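450aa long hypothetical fmu protein (Pyrococcus horikoshii, PDB 2YXL) binds sinefungin, an analogue of S-adenosyl-L-methionine, and probably methylates carbon 5 of cytosine in RNA, as other RsmB/NOP family members do. Local coordinates at residues A[18-23]-A[36-41]; A[29-34]-A[349-354]. All blocks are in the same frame, centred on the assembly; numbering follows the deposited sequence.

Contact 1: A[18-23]-A[36-41]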
loop_
_atom_site.group_PDB
_atom_site.type_symbol
_atom_site.label_atom_id
_atom_site.label_comp_id
_atom_site.label_asym_id
_atom_site.label_seq_id
_atom_site.Cartn_x
_atom_site.Cartn_y
_atom_site.Cartn_z
ATOM N N ILE A 18 -18.419 -6.264 -5.952
ATOM C CA ILE A 18 -17.265 -6.853 -5.251
ATOM C C ILE A 18 -16.553 -7.880 -6.109
ATOM O O ILE A 18 -15.337 -8.003 -6.025
ATOM C CB ILE A 18 -17.588 -7.539 -3.887
ATOM C CG1 ILE A 18 -19.081 -7.579 -3.594
ATOM C CG2 ILE A 18 -16.742 -6.934 -2.755
ATOM C CD1 ILE A 18 -19.732 -8.839 -4.082
ATOM N N ILE A 19 -17.309 -8.623 -6.915
ATOM C CA ILE A 19 -16.714 -9.586 -7.836
ATOM C C ILE A 19 -15.757 -8.864 -8.782
ATOM O O ILE A 19 -14.605 -9.275 -8.925
ATOM C CB ILE A 19 -17.774 -10.401 -8.628
ATOM C CG1 ILE A 19 -18.575 -11.297 -7.676
ATOM C CG2 ILE A 19 -17.099 -11.247 -9.725
ATOM C CD1 ILE A 19 -19.801 -11.942 -8.298
ATOM N N GLU A 20 -16.226 -7.778 -9.398
ATOM C CA GLU A 20 -15.384 -6.983 -10.289
ATOM C C GLU A 20 -14.214 -6.330 -9.544
ATOM O O GLU A 20 -13.110 -6.244 -10.081
ATOM C CB GLU A 20 -16.210 -5.953 -11.074
ATOM C CG GLU A 20 -15.380 -5.056 -12.004
ATOM C CD GLU A 20 -15.946 -4.925 -13.418
ATOM O OE1 GLU A 20 -15.155 -4.618 -14.338
ATOM O OE2 GLU A 20 -17.162 -5.130 -13.623
ATOM N N ALA A 21 -14.449 -5.895 -8.308
ATOM C CA ALA A 21 -13.392 -5.286 -7.496
ATOM C C ALA A 21 -12.312 -6.301 -7.128
ATOM O O ALA A 21 -11.121 -5.989 -7.167
ATOM C CB ALA A 21 -13.974 -4.640 -6.240
ATOM N N ILE A 22 -12.744 -7.509 -6.774
ATOM C CA ILE A 22 -11.834 -8.592 -6.420
ATOM C C ILE A 22 -11.073 -9.076 -7.657
ATOM O O ILE A 22 -9.870 -9.353 -7.583
ATOM C CB ILE A 22 -12.582 -9.753 -5.702
ATOM C CG1 ILE A 22 -13.119 -9.295 -4.334
ATOM C CG2 ILE A 22 -11.700 -10.983 -5.541
ATOM C CD1 ILE A 22 -12.065 -8.771 -3.349
ATOM N N ARG A 23 -11.768 -9.153 -8.790
ATOM C CA ARG A 23 -11.137 -9.527 -10.052
ATOM C C ARG A 23 -10.111 -8.484 -10.486
ATOM O O ARG A 23 -8.976 -8.834 -10.818
ATOM C CB ARG A 23 -12.181 -9.748 -11.159
ATOM C CG ARG A 23 -11.622 -10.312 -12.471
ATOM C CD ARG A 23 -11.023 -9.219 -13.357
ATOM N NE ARG A 23 -10.261 -9.766 -14.477
ATOM C CZ ARG A 23 -8.991 -10.163 -14.410
ATOM N NH1 ARG A 23 -8.312 -10.087 -13.270
ATOM N NH2 ARG A 23 -8.399 -10.650 -15.492
ATOM N N ARG A 36 -12.343 1.355 -6.391
ATOM C CA ARG A 36 -12.935 2.603 -6.876
ATOM C C ARG A 36 -13.540 2.417 -8.265
ATOM O O ARG A 36 -14.698 2.769 -8.493
ATOM C CB ARG A 36 -11.896 3.733 -6.903
ATOM C CG ARG A 36 -12.471 5.111 -7.254
ATOM C CD ARG A 36 -11.498 5.954 -8.091
ATOM N NE ARG A 36 -11.486 5.556 -9.503
ATOM C CZ ARG A 36 -10.545 4.806 -10.077
ATOM N NH1 ARG A 36 -9.507 4.365 -9.374
ATOM N NH2 ARG A 36 -10.636 4.499 -11.367
ATOM N N GLU A 37 -12.750 1.857 -9.178
ATOM C CA GLU A 37 -13.169 1.621 -10.560
ATOM C C GLU A 37 -14.442 0.773 -10.642
ATOM O O GLU A 37 -15.385 1.136 -11.349
ATOM C CB GLU A 37 -12.021 0.985 -11.361
ATOM C CG GLU A 37 -12.423 0.268 -12.656
ATOM C CD GLU A 37 -12.432 1.166 -13.883
ATOM O OE1 GLU A 37 -12.025 0.680 -14.961
ATOM O OE2 GLU A 37 -12.844 2.343 -13.783
ATOM N N ALA A 38 -14.462 -0.337 -9.906
ATOM C CA ALA A 38 -15.581 -1.280 -9.934
ATOM C C ALA A 38 -16.858 -0.692 -9.342
ATOM O O ALA A 38 -17.957 -0.940 -9.846
ATOM C CB ALA A 38 -15.211 -2.568 -9.214
ATOM N N PHE A 39 -16.699 0.083 -8.273
ATOM C CA PHE A 39 -17.826 0.688 -7.568
ATOM C C PHE A 39 -18.511 1.777 -8.402
ATOM O O PHE A 39 -19.738 1.881 -8.397
ATOM C CB PHE A 39 -17.372 1.224 -6.204
ATOM C CG PHE A 39 -17.192 0.152 -5.150
ATOM C CD1 PHE A 39 -16.973 -1.182 -5.504
ATOM C CD2 PHE A 39 -17.221 0.481 -3.800
ATOM C CE1 PHE A 39 -16.802 -2.165 -4.531
ATOM C CE2 PHE A 39 -17.051 -0.494 -2.818
ATOM C CZ PHE A 39 -16.841 -1.819 -3.184
ATOM N N LYS A 40 -17.714 2.564 -9.124
ATOM C CA LYS A 40 -18.234 3.604 -10.016
ATOM C C LYS A 40 -18.847 3.004 -11.277
ATOM O O LYS A 40 -19.784 3.566 -11.850
ATOM C CB LYS A 40 -17.136 4.606 -10.396
ATOM C CG LYS A 40 -16.469 5.307 -9.217
ATOM C CD LYS A 40 -17.357 6.376 -8.584
ATOM C CE LYS A 40 -16.959 6.632 -7.137
ATOM N NZ LYS A 40 -15.494 6.850 -6.984
ATOM N N LYS A 41 -18.303 1.864 -11.703
ATOM C CA LYS A 41 -18.800 1.135 -12.867
ATOM C C LYS A 41 -20.196 0.576 -12.597
ATOM O O LYS A 41 -21.071 0.630 -13.463
ATOM C CB LYS A 41 -17.838 -0.004 -13.219
ATOM C CG LYS A 41 -17.890 -0.481 -14.662
ATOM C CD LYS A 41 -17.211 -1.839 -14.793
ATOM C CE LYS A 41 -16.895 -2.197 -16.241
ATOM N NZ LYS A 41 -15.588 -1.632 -16.676
#
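Ala-21 and Ala-38 mark where the helical segments 18-23 and 36-41 come nearest, their CA atoms 5.2 Å apart. The segment axes approach to 8.2 Å and run nearly antiparallel, with 154° between their N-to-C directions, an arrangement that the small residue on each side allows. The methyl of Ala-38 points at the other helix and lies against its backbone, CB being 3.5 Å from the N of Ala-21, while the two CB atoms meet at 3.8 Å. Phe-39 starts off away from helix 12-24, but its ring swings back until CE1 lies 4.1 Å from CB of Ala-21, meeting that methyl obliquely. On the other flank, CG of Glu-20 packs against CB of Ala-38 at 3.7 Å. With CG anti to the backbone N (chi1 178°) and a bend at chi2, its carboxylate reaches Lys-41, whose chain crosses it at about a right angle. Both carboxylate oxygens rest on the lysine methylenes, OE1 lying 3.5 Å from CD of Lys-41; the ion pair from OE1 to NZ of Lys-41 is long, at 3.8 Å. The stronger partner of Glu-20 is Arg-121, through a salt bridge. Replacing Glu-20 by an alanine removes the carboxylate, and the charge of Arg-121 would probably lose a mate while the Lys-41 chain is left freer to turn. The antiparallel pair is packed among the N-terminal helices: Phe-39 rests on Leu-53 and Thr-54 of helix 47-75, Ile-18 on Val-92 of helix 84-99, and Ile-19 on Ala-114 and Ile-118 of helix 104-121.

Contact 2: A[29-34]-A[349-354]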
loop_
_atom_site.group_PDB
_atom_site.type_symbol
_atom_site.label_atom_id
_atom_site.label_comp_id
_atom_site.label_asym_id
_atom_site.label_seq_id
_atom_site.Cartn_x
_atom_site.Cartn_y
_atom_site.Cartn_z
ATOM N N LYS A 29 -2.874 -2.488 -9.078
ATOM C CA LYS A 29 -2.265 -2.243 -7.774
ATOM C C LYS A 29 -1.915 -0.763 -7.616
ATOM O O LYS A 29 -1.439 -0.141 -8.568
ATOM C CB LYS A 29 -1.012 -3.112 -7.581
ATOM C CG LYS A 29 -1.258 -4.626 -7.566
ATOM C CD LYS A 29 -2.168 -5.068 -6.414
ATOM C CE LYS A 29 -2.253 -6.587 -6.346
ATOM N NZ LYS A 29 -3.335 -7.070 -5.437
ATOM N N PRO A 30 -2.158 -0.185 -6.420
ATOM C CA PRO A 30 -2.795 -0.821 -5.262
ATOM C C PRO A 30 -4.284 -1.066 -5.500
ATOM O O PRO A 30 -4.913 -0.340 -6.275
ATOM C CB PRO A 30 -2.579 0.196 -4.142
ATOM C CG PRO A 30 -2.442 1.504 -4.834
ATOM C CD PRO A 30 -1.774 1.212 -6.139
ATOM N N SER A 31 -4.827 -2.082 -4.835
ATOM C CA SER A 31 -6.187 -2.575 -5.091
ATOM C C SER A 31 -7.319 -1.563 -4.841
ATOM O O SER A 31 -8.449 -1.771 -5.288
ATOM C CB SER A 31 -6.443 -3.865 -4.305
ATOM O OG SER A 31 -6.313 -3.649 -2.909
ATOM N N GLN A 32 -7.010 -0.482 -4.129
ATOM C CA GLN A 32 -7.958 0.614 -3.904
ATOM C C GLN A 32 -8.470 1.203 -5.219
ATOM O O GLN A 32 -9.658 1.500 -5.347
ATOM C CB GLN A 32 -7.320 1.719 -3.053
ATOM C CG GLN A 32 -7.258 1.422 -1.556
ATOM C CD GLN A 32 -5.996 0.674 -1.113
ATOM O OE1 GLN A 32 -5.807 0.421 0.081
ATOM N NE2 GLN A 32 -5.129 0.325 -2.064
ATOM N N TYR A 33 -7.563 1.368 -6.184
ATOM C CA TYR A 33 -7.904 1.854 -7.525
ATOM C C TYR A 33 -8.896 0.920 -8.219
ATOM O O TYR A 33 -9.773 1.371 -8.960
ATOM C CB TYR A 33 -6.644 1.996 -8.388
ATOM C CG TYR A 33 -5.796 3.215 -8.094
ATOM C CD1 TYR A 33 -5.876 4.352 -8.899
ATOM C CD2 TYR A 33 -4.899 3.228 -7.024
ATOM C CE1 TYR A 33 -5.093 5.478 -8.639
ATOM C CE2 TYR A 33 -4.111 4.347 -6.754
ATOM C CZ TYR A 33 -4.214 5.468 -7.564
ATOM O OH TYR A 33 -3.437 6.576 -7.302
ATOM N N ALA A 34 -8.747 -0.378 -7.973
ATOM C CA ALA A 34 -9.644 -1.388 -8.525
ATOM C C ALA A 34 -11.024 -1.318 -7.874
ATOM O O ALA A 34 -12.045 -1.423 -8.559
ATOM C CB ALA A 34 -9.043 -2.773 -8.361
ATOM N N ASN A 349 -2.758 -2.693 2.492
ATOM C CA ASN A 349 -3.034 -3.593 1.369
ATOM C C ASN A 349 -2.926 -5.036 1.844
ATOM O O ASN A 349 -1.898 -5.687 1.643
ATOM C CB ASN A 349 -2.067 -3.353 0.207
ATOM C CG ASN A 349 -2.039 -1.913 -0.247
ATOM O OD1 ASN A 349 -3.004 -1.408 -0.823
ATOM N ND2 ASN A 349 -0.915 -1.247 -0.010
ATOM N N PRO A 350 -3.997 -5.548 2.471
ATOM C CA PRO A 350 -3.919 -6.806 3.208
ATOM C C PRO A 350 -3.503 -8.017 2.369
ATOM O O PRO A 350 -2.844 -8.918 2.890
ATOM C CB PRO A 350 -5.339 -6.977 3.754
ATOM C CG PRO A 350 -5.915 -5.603 3.750
ATOM C CD PRO A 350 -5.352 -4.974 2.526
ATOM N N GLU A 351 -3.867 -8.029 1.090
ATOM C CA GLU A 351 -3.585 -9.180 0.223
ATOM C C GLU A 351 -2.093 -9.440 -0.016
ATOM O O GLU A 351 -1.709 -10.557 -0.370
ATOM C CB GLU A 351 -4.344 -9.080 -1.110
ATOM C CG GLU A 351 -3.796 -8.066 -2.111
ATOM C CD GLU A 351 -4.342 -6.659 -1.927
ATOM O OE1 GLU A 351 -4.716 -6.281 -0.793
ATOM O OE2 GLU A 351 -4.390 -5.921 -2.932
ATOM N N LEU A 352 -1.263 -8.418 0.203
ATOM C CA LEU A 352 0.184 -8.532 0.011
ATOM C C LEU A 352 0.826 -9.621 0.866
ATOM O O LEU A 352 1.796 -10.258 0.437
ATOM C CB LEU A 352 0.888 -7.187 0.234
ATOM C CG LEU A 352 0.711 -6.123 -0.858
ATOM C CD1 LEU A 352 1.541 -4.891 -0.546
ATOM C CD2 LEU A 352 1.065 -6.658 -2.243
ATOM N N ARG A 353 0.273 -9.845 2.057
ATOM C CA ARG A 353 0.764 -10.891 2.952
ATOM C C ARG A 353 0.725 -12.278 2.300
ATOM O O ARG A 353 1.501 -13.159 2.661
ATOM C CB ARG A 353 -0.011 -10.889 4.276
ATOM C CG ARG A 353 -1.432 -11.446 4.185
ATOM C CD ARG A 353 -2.224 -11.231 5.458
ATOM N NE ARG A 353 -2.519 -9.822 5.704
ATOM C CZ ARG A 353 -3.071 -9.351 6.821
ATOM N NH1 ARG A 353 -3.296 -8.049 6.950
ATOM N NH2 ARG A 353 -3.400 -10.177 7.811
ATOM N N TRP A 354 -0.174 -12.456 1.333
ATOM C CA TRP A 354 -0.327 -13.733 0.640
ATOM C C TRP A 354 0.462 -13.808 -0.671
ATOM O O TRP A 354 0.836 -14.894 -1.111
ATOM C CB TRP A 354 -1.810 -14.037 0.399
ATOM C CG TRP A 354 -2.594 -14.098 1.670
ATOM C CD1 TRP A 354 -3.483 -13.167 2.132
ATOM C CD2 TRP A 354 -2.538 -15.126 2.665
ATOM N NE1 TRP A 354 -3.991 -13.558 3.344
ATOM C CE2 TRP A 354 -3.429 -14.755 3.698
ATOM C CE3 TRP A 354 -1.826 -16.327 2.784
ATOM C CZ2 TRP A 354 -3.631 -15.544 4.833
ATOM C CZ3 TRP A 354 -2.027 -17.112 3.914
ATOM C CH2 TRP A 354 -2.923 -16.714 4.924
#
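Glu-351 OE2 receives two donors from segment 29-34: NZ of Lys-29 at 3.0 Å, in a salt bridge, and OG of Ser-31, also 3.0 Å from it. They use different sides of the oxygen. The lysine meets the anti lone pair, pointing away from OE1, whereas the serine comes in on the syn side, 20° out of the carboxylate plane. Lys-29 and Glu-351 extend toward each other from opposite directions, and NZ also donates to the carbonyl of Gly-25. With OG set between the backbone N and the carbonyl carbon, the Ser-31 hydroxyl faces Glu-351 OE2. A separate bond joins two amides: NE2 of Gln-32 donates to OD1 of Asn-349 over 3.0 Å, with an N-H...O angle of 160°. The acceptor lies close to the plane of the glutamine amide, yet the two amide planes stand 80° apart. Tyr-58 hydrogen-bonds OE1 of Gln-32, which should help fix the rotation of that amide. Packing adds less: CB of Pro-30, which follows a cis peptide bond, sits 3.7 Å from OD1 of Asn-349, and Phe-57 and Met-61 of helix 47-75 touch Ser-31 and Glu-351. The chemistry is therefore chiefly polar, joining segment 29-34, which leads into helix 32-41, to the type I turn 349-352 of the methyltransferase part; two donors on one oxygen would be expected to favour the ionised form of Glu-351.

In the fold
Helix 32-41 serves both contacts: contact 2 uses its Gln-32 and the residues leading into it, contact 1 the helix's later residues, their centres about 13 Å apart. They touch where O of Ala-21 lies 4.0 Å from CB of Ala-34. Contact 1 is local, packing helix 12-24 against helix 32-41 away from the annotated sites, whereas contact 2 spans 315 residues of sequence to reach the methyltransferase region. It also lies nearer the bound cofactor analogue: the side chain of Pro-30 is about 10 Å from the sinefungin and about 7 Å from that of Pro-270, a predicted S-adenosyl-L-methionine-binding residue. Asn-349 lies about 8 Å, side chain to side chain, from Cys-390, the predicted nucleophile.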